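Local coordinates for protein 2-aminomuconic 6-semialdehyde dehydrogenase (Pseudomonas sp., PDB 7BZV) that probably catalyses the NAD+-dependent oxidation of 2-aminomuconic 6-semialdehyde in the meta-cleavage pathway of 2-aminophenol breakdown, working as a tetramer, at residues B[32-37]-B[205-210]; B[74-79]-B[187-192]; B[291-296]-B[393-398]. One frame throughout, in Å; residues are numbered along the deposited sequence.

Interaction 1: residues B[32-37]-B[205-210]; sequences AVVHEA and LVHGFG
Val34 sets its CG1 methyl over one face of the His207 imidazole in a CH-pi contact, 3.6 Å from CG1 to the ring centroid and displaced toward the CB end of the ring. This is the tight part of the contact. The methyl gets there because it stands opposite the backbone N (chi1 -167°), and the far nitrogen of the ring, NE2, is hydrogen-bonded to Thr187, which probably helps to fix how the imidazole is turned. One backbone bond follows, Ala37 N to His207 O at 3.0 Å, and beside it Ala37 CB packs on Val206 CB at 3.8 Å. Toward the partly exposed Phe209 the fit is looser: the Glu36 carboxylate comes to the ring edge, with OE1 3.6 Å from CE1 and the two planes 66° apart. Its oxygens are taken by Lys18 (OE1, a salt bridge) and Ser213 (OE2). With an alanine here, Lys18 would probably lose its charge partner and Ser213 its acceptor, and a gap would open beside Phe209. The end of the inner strand 30-35 is thus joined to the loop after strand 203-205, in the Rossmann-type domain, by a methyl on a ring face, a backbone bond and a charged group, consistent with a buried carboxylate that stays ionised.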
loop_
_atom_site.group_PDB
_atom_site.type_symbol
_atom_site.label_atom_id
_atom_site.label_comp_id
_atom_site.label_asym_id
_atom_site.label_seq_id
_atom_site.Cartn_x
_atom_site.Cartn_y
_atom_site.Cartn_z
ATOM N N ALA B 32 -25.885 -34.359 21.831
ATOM C CA ALA B 32 -26.031 -33.264 22.782
ATOM C C ALA B 32 -27.444 -32.714 22.653
ATOM O O ALA B 32 -28.154 -33.003 21.690
ATOM C CB ALA B 32 -24.994 -32.157 22.531
ATOM N N VAL B 33 -27.833 -31.890 23.621
ATOM C CA VAL B 33 -29.026 -31.073 23.467
ATOM C C VAL B 33 -28.653 -29.606 23.665
ATOM O O VAL B 33 -27.750 -29.256 24.433
ATOM C CB VAL B 33 -30.169 -31.520 24.419
ATOM C CG1 VAL B 33 -29.658 -31.714 25.815
ATOM C CG2 VAL B 33 -31.311 -30.513 24.365
ATOM N N VAL B 34 -29.372 -28.751 22.949
ATOM C CA VAL B 34 -28.995 -27.367 22.718
ATOM C C VAL B 34 -30.112 -26.465 23.205
ATOM O O VAL B 34 -31.286 -26.731 22.935
ATOM C CB VAL B 34 -28.740 -27.134 21.220
ATOM C CG1 VAL B 34 -28.037 -25.773 20.975
ATOM C CG2 VAL B 34 -27.957 -28.301 20.661
ATOM N N HIS B 35 -29.740 -25.366 23.869
ATOM C CA HIS B 35 -30.692 -24.479 24.524
ATOM C C HIS B 35 -30.968 -23.282 23.634
ATOM O O HIS B 35 -30.079 -22.454 23.403
ATOM C CB HIS B 35 -30.156 -24.037 25.876
ATOM C CG HIS B 35 -29.931 -25.173 26.823
ATOM N ND1 HIS B 35 -30.629 -25.309 28.006
ATOM C CD2 HIS B 35 -29.101 -26.237 26.751
ATOM C CE1 HIS B 35 -30.220 -26.399 28.631
ATOM N NE2 HIS B 35 -29.295 -26.982 27.891
ATOM N N GLU B 36 -32.210 -23.181 23.166
ATOM C CA GLU B 36 -32.572 -22.174 22.184
ATOM C C GLU B 36 -32.786 -20.823 22.852
ATOM O O GLU B 36 -33.338 -20.737 23.948
ATOM C CB GLU B 36 -33.831 -22.598 21.427
ATOM C CG GLU B 36 -34.204 -21.654 20.282
ATOM C CD GLU B 36 -35.339 -22.168 19.409
ATOM O OE1 GLU B 36 -35.826 -23.282 19.666
ATOM O OE2 GLU B 36 -35.736 -21.447 18.460
ATOM N N ALA B 37 -32.356 -19.767 22.169
ATOM C CA ALA B 37 -32.436 -18.404 22.672
ATOM C C ALA B 37 -33.655 -17.711 22.085
ATOM O O ALA B 37 -33.878 -17.767 20.869
ATOM C CB ALA B 37 -31.172 -17.625 22.308
ATOM N N LEU B 205 -22.958 -15.934 22.567
ATOM C CA LEU B 205 -23.371 -17.094 21.789
ATOM C C LEU B 205 -24.849 -17.337 22.053
ATOM O O LEU B 205 -25.245 -17.563 23.205
ATOM C CB LEU B 205 -22.558 -18.338 22.163
ATOM C CG LEU B 205 -22.989 -19.714 21.612
ATOM C CD1 LEU B 205 -22.775 -19.789 20.152
ATOM C CD2 LEU B 205 -22.211 -20.781 22.325
ATOM N N VAL B 206 -25.655 -17.278 20.994
ATOM C CA VAL B 206 -27.072 -17.622 21.053
ATOM C C VAL B 206 -27.339 -18.764 20.090
ATOM O O VAL B 206 -26.949 -18.698 18.920
ATOM C CB VAL B 206 -27.968 -16.423 20.707
ATOM C CG1 VAL B 206 -27.948 -15.423 21.868
ATOM C CG2 VAL B 206 -27.536 -15.764 19.418
ATOM N N HIS B 207 -28.062 -19.778 20.557
ATOM C CA HIS B 207 -28.392 -20.924 19.725
ATOM C C HIS B 207 -29.803 -20.833 19.137
ATOM O O HIS B 207 -30.703 -20.173 19.676
ATOM C CB HIS B 207 -28.272 -22.213 20.527
ATOM C CG HIS B 207 -26.865 -22.634 20.788
ATOM N ND1 HIS B 207 -26.009 -23.027 19.781
ATOM C CD2 HIS B 207 -26.158 -22.726 21.940
ATOM C CE1 HIS B 207 -24.838 -23.352 20.303
ATOM N NE2 HIS B 207 -24.902 -23.177 21.611
ATOM N N GLY B 208 -29.983 -21.495 18.008
ATOM C CA GLY B 208 -31.318 -21.751 17.504
ATOM C C GLY B 208 -31.316 -21.984 16.007
ATOM O O GLY B 208 -30.327 -22.449 15.439
ATOM N N PHE B 209 -32.434 -21.618 15.395
ATOM C CA PHE B 209 -32.682 -21.779 13.976
ATOM C C PHE B 209 -32.635 -20.413 13.300
ATOM O O PHE B 209 -32.155 -19.429 13.873
ATOM C CB PHE B 209 -34.018 -22.505 13.788
ATOM C CG PHE B 209 -34.129 -23.751 14.609
ATOM C CD1 PHE B 209 -34.521 -23.697 15.940
ATOM C CD2 PHE B 209 -33.814 -24.984 14.054
ATOM C CE1 PHE B 209 -34.614 -24.857 16.705
ATOM C CE2 PHE B 209 -33.904 -26.143 14.809
ATOM C CZ PHE B 209 -34.298 -26.079 16.135
ATOM N N GLY B 210 -33.114 -20.356 12.063
ATOM C CA GLY B 210 -33.120 -19.122 11.318
ATOM C C GLY B 210 -34.437 -18.384 11.438
ATOM O O GLY B 210 -34.579 -17.434 12.223
#

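Interaction 2: residues B[74-79]-B[187-192]; sequences NEMERR and TLLAEV
Leu188, Leu189, Glu191 and Val192 meet the end of helix 62-78 in a helix-helix packing of the aldehyde dehydrogenase fold, the two short axes passing 10.1 Å apart at 122°. Leu188 comes first: its CD2 methyl lies 3.7 Å from Arg79 NH2. Leu189 starts off away from the other helix, but with CG swung opposite the backbone N (chi1 -173°) it brings CD1 back to Met76 SD at 3.9 Å; Phe110 of helix 95-119 touches both side chains. Glu191 reaches out with an extended chain to form a salt bridge with Arg79, the residue where helix 62-78 ends and helix 80-91 is about to begin. Glu191 OE1 offers its anti lone pair to Arg79 NH1 at 3.1 Å, in the guanidinium plane, with NH2 adding a weak bond. Asp82 of that next helix also takes Arg79 NH2, so two carboxylates share the guanidinium. Val192 comes last and packs against Glu75, whose carboxylate is gripped side-on by Arg78, which leaves its aliphatic part to the valine. The two side chains run past each other in opposite directions, the Val192 CG1 methyl 3.5 Å from Glu75 CG.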
loop_
_atom_site.group_PDB
_atom_site.type_symbol
_atom_site.label_atom_id
_atom_site.label_comp_id
_atom_site.label_asym_id
_atom_site.label_seq_id
_atom_site.Cartn_x
_atom_site.Cartn_y
_atom_site.Cartn_z
ATOM N N ASN B 74 -3.953 -19.724 21.096
ATOM C CA ASN B 74 -3.160 -20.650 21.902
ATOM C C ASN B 74 -4.062 -21.560 22.732
ATOM O O ASN B 74 -3.790 -22.754 22.867
ATOM C CB ASN B 74 -2.211 -19.883 22.822
ATOM C CG ASN B 74 -1.013 -19.258 22.081
ATOM O OD1 ASN B 74 -0.686 -19.616 20.949
ATOM N ND2 ASN B 74 -0.389 -18.286 22.723
ATOM N N GLU B 75 -5.146 -21.011 23.301
ATOM C CA GLU B 75 -6.046 -21.840 24.094
ATOM C C GLU B 75 -6.806 -22.823 23.210
ATOM O O GLU B 75 -6.988 -23.983 23.590
ATOM C CB GLU B 75 -6.995 -20.958 24.898
ATOM C CG GLU B 75 -8.077 -21.711 25.653
ATOM C CD GLU B 75 -7.550 -22.622 26.758
ATOM O OE1 GLU B 75 -6.319 -22.798 26.891
ATOM O OE2 GLU B 75 -8.383 -23.180 27.493
ATOM N N MET B 76 -7.237 -22.395 22.017
ATOM C CA MET B 76 -7.817 -23.346 21.068
ATOM C C MET B 76 -6.850 -24.479 20.761
ATOM O O MET B 76 -7.253 -25.644 20.662
ATOM C CB MET B 76 -8.205 -22.643 19.766
ATOM C CG MET B 76 -9.371 -21.666 19.928
ATOM S SD MET B 76 -9.700 -20.792 18.378
ATOM C CE MET B 76 -10.329 -22.111 17.327
ATOM N N GLU B 77 -5.580 -24.153 20.537
ATOM C CA GLU B 77 -4.616 -25.202 20.234
ATOM C C GLU B 77 -4.464 -26.160 21.414
ATOM O O GLU B 77 -4.420 -27.377 21.232
ATOM C CB GLU B 77 -3.283 -24.577 19.877
ATOM C CG GLU B 77 -2.307 -25.490 19.169
ATOM C CD GLU B 77 -1.308 -24.661 18.393
ATOM O OE1 GLU B 77 -0.531 -23.958 19.071
ATOM O OE2 GLU B 77 -1.333 -24.672 17.136
ATOM N N ARG B 78 -4.390 -25.623 22.631
ATOM C CA ARG B 78 -4.296 -26.475 23.810
ATOM C C ARG B 78 -5.485 -27.414 23.911
ATOM O O ARG B 78 -5.347 -28.534 24.404
ATOM C CB ARG B 78 -4.209 -25.624 25.071
ATOM C CG ARG B 78 -3.890 -26.422 26.335
ATOM C CD ARG B 78 -4.059 -25.586 27.587
ATOM N NE ARG B 78 -5.454 -25.295 27.955
ATOM C CZ ARG B 78 -6.286 -26.169 28.523
ATOM N NH1 ARG B 78 -5.885 -27.409 28.780
ATOM N NH2 ARG B 78 -7.525 -25.798 28.825
ATOM N N ARG B 79 -6.664 -26.973 23.461
ATOM C CA ARG B 79 -7.875 -27.775 23.545
ATOM C C ARG B 79 -8.278 -28.355 22.204
ATOM O O ARG B 79 -9.461 -28.620 21.963
ATOM C CB ARG B 79 -9.006 -26.944 24.136
ATOM C CG ARG B 79 -8.716 -26.429 25.526
ATOM C CD ARG B 79 -9.975 -25.942 26.160
ATOM N NE ARG B 79 -11.001 -26.974 26.143
ATOM C CZ ARG B 79 -12.288 -26.747 26.350
ATOM N NH1 ARG B 79 -12.715 -25.519 26.590
ATOM N NH2 ARG B 79 -13.145 -27.752 26.316
ATOM N N THR B 187 -19.801 -23.464 20.903
ATOM C CA THR B 187 -19.865 -23.456 22.358
ATOM C C THR B 187 -18.477 -23.615 22.975
ATOM O O THR B 187 -18.164 -22.952 23.968
ATOM C CB THR B 187 -20.822 -24.555 22.839
ATOM O OG1 THR B 187 -22.069 -24.394 22.149
ATOM C CG2 THR B 187 -21.040 -24.462 24.343
ATOM N N LEU B 188 -17.622 -24.473 22.404
ATOM C CA LEU B 188 -16.252 -24.565 22.913
ATOM C C LEU B 188 -15.502 -23.249 22.708
ATOM O O LEU B 188 -14.695 -22.833 23.553
ATOM C CB LEU B 188 -15.505 -25.699 22.229
ATOM C CG LEU B 188 -16.067 -27.101 22.508
ATOM C CD1 LEU B 188 -15.294 -28.171 21.766
ATOM C CD2 LEU B 188 -16.071 -27.404 23.998
ATOM N N LEU B 189 -15.786 -22.551 21.619
ATOM C CA LEU B 189 -15.126 -21.265 21.431
ATOM C C LEU B 189 -15.499 -20.296 22.550
ATOM O O LEU B 189 -14.636 -19.594 23.091
ATOM C CB LEU B 189 -15.463 -20.698 20.063
ATOM C CG LEU B 189 -14.668 -19.410 19.713
ATOM C CD1 LEU B 189 -13.176 -19.637 19.697
ATOM C CD2 LEU B 189 -15.119 -18.845 18.333
ATOM N N ALA B 190 -16.770 -20.275 22.946
ATOM C CA ALA B 190 -17.159 -19.448 24.087
ATOM C C ALA B 190 -16.420 -19.859 25.359
ATOM O O ALA B 190 -15.993 -18.997 26.143
ATOM C CB ALA B 190 -18.672 -19.518 24.294
ATOM N N GLU B 191 -16.261 -21.165 25.588
ATOM C CA GLU B 191 -15.475 -21.599 26.740
ATOM C C GLU B 191 -14.065 -21.033 26.665
ATOM O O GLU B 191 -13.512 -20.578 27.671
ATOM C CB GLU B 191 -15.445 -23.128 26.823
ATOM C CG GLU B 191 -16.825 -23.748 27.072
ATOM C CD GLU B 191 -16.788 -25.272 27.271
ATOM O OE1 GLU B 191 -15.690 -25.864 27.321
ATOM O OE2 GLU B 191 -17.868 -25.881 27.391
ATOM N N VAL B 192 -13.483 -21.011 25.471
ATOM C CA VAL B 192 -12.138 -20.470 25.312
ATOM C C VAL B 192 -12.118 -18.980 25.623
ATOM O O VAL B 192 -11.220 -18.484 26.324
ATOM C CB VAL B 192 -11.619 -20.756 23.894
ATOM C CG1 VAL B 192 -10.342 -19.933 23.615
ATOM C CG2 VAL B 192 -11.358 -22.211 23.730
#

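Interaction 3: residues B[291-296]-B[393-398]; sequences ERVYVE and PICHVT
Thr398, Val293 and Glu291 bury the most surface here. Thr398 lies side by side with Tyr294, its CG2 methyl 3.3 Å from Tyr294 CD1. That methyl sits between the backbone N and carbonyl because OG1 takes the place opposite N (chi1 -178°), where Arg409 binds it. The ring it touches is steadied at its far end, Tyr294 OH accepting a bond from Arg292 NH2 at 2.8 Å. Val293 occupies the other side of the sheet: CG2 rests 3.7 Å from Cys395 SG, while CG1 meets Val397 CG2 at 4.0 Å, and Met275 and Leu279 of helix 268-280 pack over it. Its backbone works in both directions, N giving to His396 O and O receiving Thr398 N, the latter bond 2.9 Å long. These are neighbouring parallel strands in the mixed seven-stranded sheet of what is probably the catalytic domain, as in other aldehyde dehydrogenases, their short axes 28° apart. Glu291 stands where the chain turns a corner. Its O accepts His396 N at 3.0 Å, CG lies 3.3 Å from Ile394 O, and the carboxylate beyond runs on to a salt bridge with Lys257 and to the backbone amides of Ile390 and Phe391.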
loop_
_atom_site.group_PDB
_atom_site.type_symbol
_atom_site.label_atom_id
_atom_site.label_comp_id
_atom_site.label_asym_id
_atom_site.label_seq_id
_atom_site.Cartn_x
_atom_site.Cartn_y
_atom_site.Cartn_z
ATOM N N GLU B 291 -19.062 -28.620 -9.112
ATOM C CA GLU B 291 -20.163 -29.474 -9.555
ATOM C C GLU B 291 -20.365 -29.481 -11.062
ATOM O O GLU B 291 -21.192 -30.258 -11.550
ATOM C CB GLU B 291 -21.483 -29.067 -8.865
ATOM C CG GLU B 291 -21.491 -29.505 -7.383
ATOM C CD GLU B 291 -22.753 -29.175 -6.593
ATOM O OE1 GLU B 291 -23.755 -28.668 -7.155
ATOM O OE2 GLU B 291 -22.722 -29.416 -5.365
ATOM N N ARG B 292 -19.636 -28.648 -11.809
ATOM C CA ARG B 292 -19.631 -28.654 -13.266
ATOM C C ARG B 292 -18.180 -28.849 -13.655
ATOM O O ARG B 292 -17.324 -28.068 -13.234
ATOM C CB ARG B 292 -20.195 -27.345 -13.851
ATOM C CG ARG B 292 -21.637 -26.988 -13.403
ATOM C CD ARG B 292 -21.770 -25.446 -13.119
ATOM N NE ARG B 292 -21.483 -24.777 -14.348
ATOM C CZ ARG B 292 -20.893 -23.598 -14.530
ATOM N NH1 ARG B 292 -20.511 -22.779 -13.546
ATOM N NH2 ARG B 292 -20.707 -23.244 -15.779
ATOM N N VAL B 293 -17.893 -29.908 -14.392
ATOM C CA VAL B 293 -16.533 -30.232 -14.799
ATOM C C VAL B 293 -16.450 -30.284 -16.316
ATOM O O VAL B 293 -17.085 -31.139 -16.942
ATOM C CB VAL B 293 -16.064 -31.567 -14.203
ATOM C CG1 VAL B 293 -14.670 -31.856 -14.679
ATOM C CG2 VAL B 293 -16.088 -31.528 -12.700
ATOM N N TYR B 294 -15.606 -29.421 -16.897
ATOM C CA TYR B 294 -15.368 -29.341 -18.337
ATOM C C TYR B 294 -13.998 -29.952 -18.628
ATOM O O TYR B 294 -12.984 -29.487 -18.081
ATOM C CB TYR B 294 -15.455 -27.870 -18.808
ATOM C CG TYR B 294 -16.777 -27.229 -18.426
ATOM C CD1 TYR B 294 -17.900 -27.356 -19.242
ATOM C CD2 TYR B 294 -16.909 -26.516 -17.248
ATOM C CE1 TYR B 294 -19.135 -26.800 -18.878
ATOM C CE2 TYR B 294 -18.106 -25.951 -16.887
ATOM C CZ TYR B 294 -19.229 -26.113 -17.693
ATOM O OH TYR B 294 -20.414 -25.547 -17.296
ATOM N N VAL B 295 -13.958 -30.999 -19.461
ATOM C CA VAL B 295 -12.710 -31.690 -19.779
ATOM C C VAL B 295 -12.466 -31.590 -21.274
ATOM O O VAL B 295 -13.349 -31.930 -22.068
ATOM C CB VAL B 295 -12.748 -33.168 -19.334
ATOM C CG1 VAL B 295 -11.395 -33.843 -19.563
ATOM C CG2 VAL B 295 -13.223 -33.236 -17.877
ATOM N N GLU B 296 -11.280 -31.122 -21.653
ATOM C CA GLU B 296 -10.962 -30.998 -23.067
ATOM C C GLU B 296 -11.086 -32.362 -23.753
ATOM O O GLU B 296 -10.610 -33.396 -23.254
ATOM C CB GLU B 296 -9.584 -30.403 -23.243
ATOM C CG GLU B 296 -9.390 -29.826 -24.625
ATOM C CD GLU B 296 -7.985 -29.309 -24.870
ATOM O OE1 GLU B 296 -7.161 -29.204 -23.930
ATOM O OE2 GLU B 296 -7.713 -28.996 -26.043
ATOM N N PRO B 393 -21.826 -34.655 -2.883
ATOM C CA PRO B 393 -20.624 -35.226 -3.527
ATOM C C PRO B 393 -20.931 -35.644 -4.963
ATOM O O PRO B 393 -21.076 -36.818 -5.286
ATOM C CB PRO B 393 -20.295 -36.422 -2.629
ATOM C CG PRO B 393 -21.681 -36.929 -2.200
ATOM C CD PRO B 393 -22.543 -35.653 -2.069
ATOM N N ILE B 394 -21.039 -34.670 -5.871
ATOM C CA ILE B 394 -21.496 -34.951 -7.231
ATOM C C ILE B 394 -20.981 -33.881 -8.180
ATOM O O ILE B 394 -20.749 -32.734 -7.792
ATOM C CB ILE B 394 -23.039 -35.046 -7.310
ATOM C CG1 ILE B 394 -23.511 -35.286 -8.748
ATOM C CG2 ILE B 394 -23.693 -33.756 -6.786
ATOM C CD1 ILE B 394 -24.990 -35.702 -8.878
ATOM N N CYS B 395 -20.749 -34.281 -9.422
ATOM C CA CYS B 395 -20.561 -33.312 -10.486
ATOM C C CYS B 395 -21.178 -33.871 -11.745
ATOM O O CYS B 395 -21.445 -35.074 -11.839
ATOM C CB CYS B 395 -19.084 -32.988 -10.730
ATOM S SG CYS B 395 -18.140 -34.394 -11.423
ATOM N N HIS B 396 -21.382 -32.986 -12.715
ATOM C CA HIS B 396 -21.644 -33.346 -14.105
ATOM C C HIS B 396 -20.391 -33.078 -14.933
ATOM O O HIS B 396 -19.832 -31.981 -14.878
ATOM C CB HIS B 396 -22.833 -32.561 -14.675
ATOM C CG HIS B 396 -23.147 -32.913 -16.092
ATOM N ND1 HIS B 396 -22.722 -32.150 -17.155
ATOM C CD2 HIS B 396 -23.828 -33.952 -16.623
ATOM C CE1 HIS B 396 -23.112 -32.714 -18.282
ATOM N NE2 HIS B 396 -23.802 -33.799 -17.983
ATOM N N VAL B 397 -19.932 -34.070 -15.692
ATOM C CA VAL B 397 -18.737 -33.908 -16.514
ATOM C C VAL B 397 -19.127 -33.882 -17.994
ATOM O O VAL B 397 -19.951 -34.685 -18.449
ATOM C CB VAL B 397 -17.690 -35.001 -16.188
ATOM C CG1 VAL B 397 -18.216 -36.361 -16.499
ATOM C CG2 VAL B 397 -16.406 -34.742 -16.912
ATOM N N THR B 398 -18.510 -32.968 -18.751
ATOM C CA THR B 398 -18.858 -32.741 -20.155
ATOM C C THR B 398 -17.583 -32.396 -20.910
ATOM O O THR B 398 -16.675 -31.781 -20.337
ATOM C CB THR B 398 -19.907 -31.604 -20.273
ATOM O OG1 THR B 398 -20.318 -31.359 -21.630
ATOM C CG2 THR B 398 -19.344 -30.298 -19.660
#

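Interactions 1 and 2 adjoin, with centres 19 Å apart. His207 NE2 of the first and Thr187 OG1 of the second lie 3.1 Å apart in a probable hydrogen bond, and Leu205 CD2 packs against Thr187 CA at 3.6 Å, so helix 184-196 has the 205-210 loop on one flank and the end of helix 62-78 on another. In sequence, 74-79 and 187-192 both fall between 32-37 and 205-210. Interaction 3 comes later in the chain and lies across the chain's centre, about 38 Å from interaction 1 and 39 Å from interaction 2 between centres. A bound PEG molecule, about 14 Å from the side chain of Arg292, is too far to touch it, and no other chain touches any of the six segments.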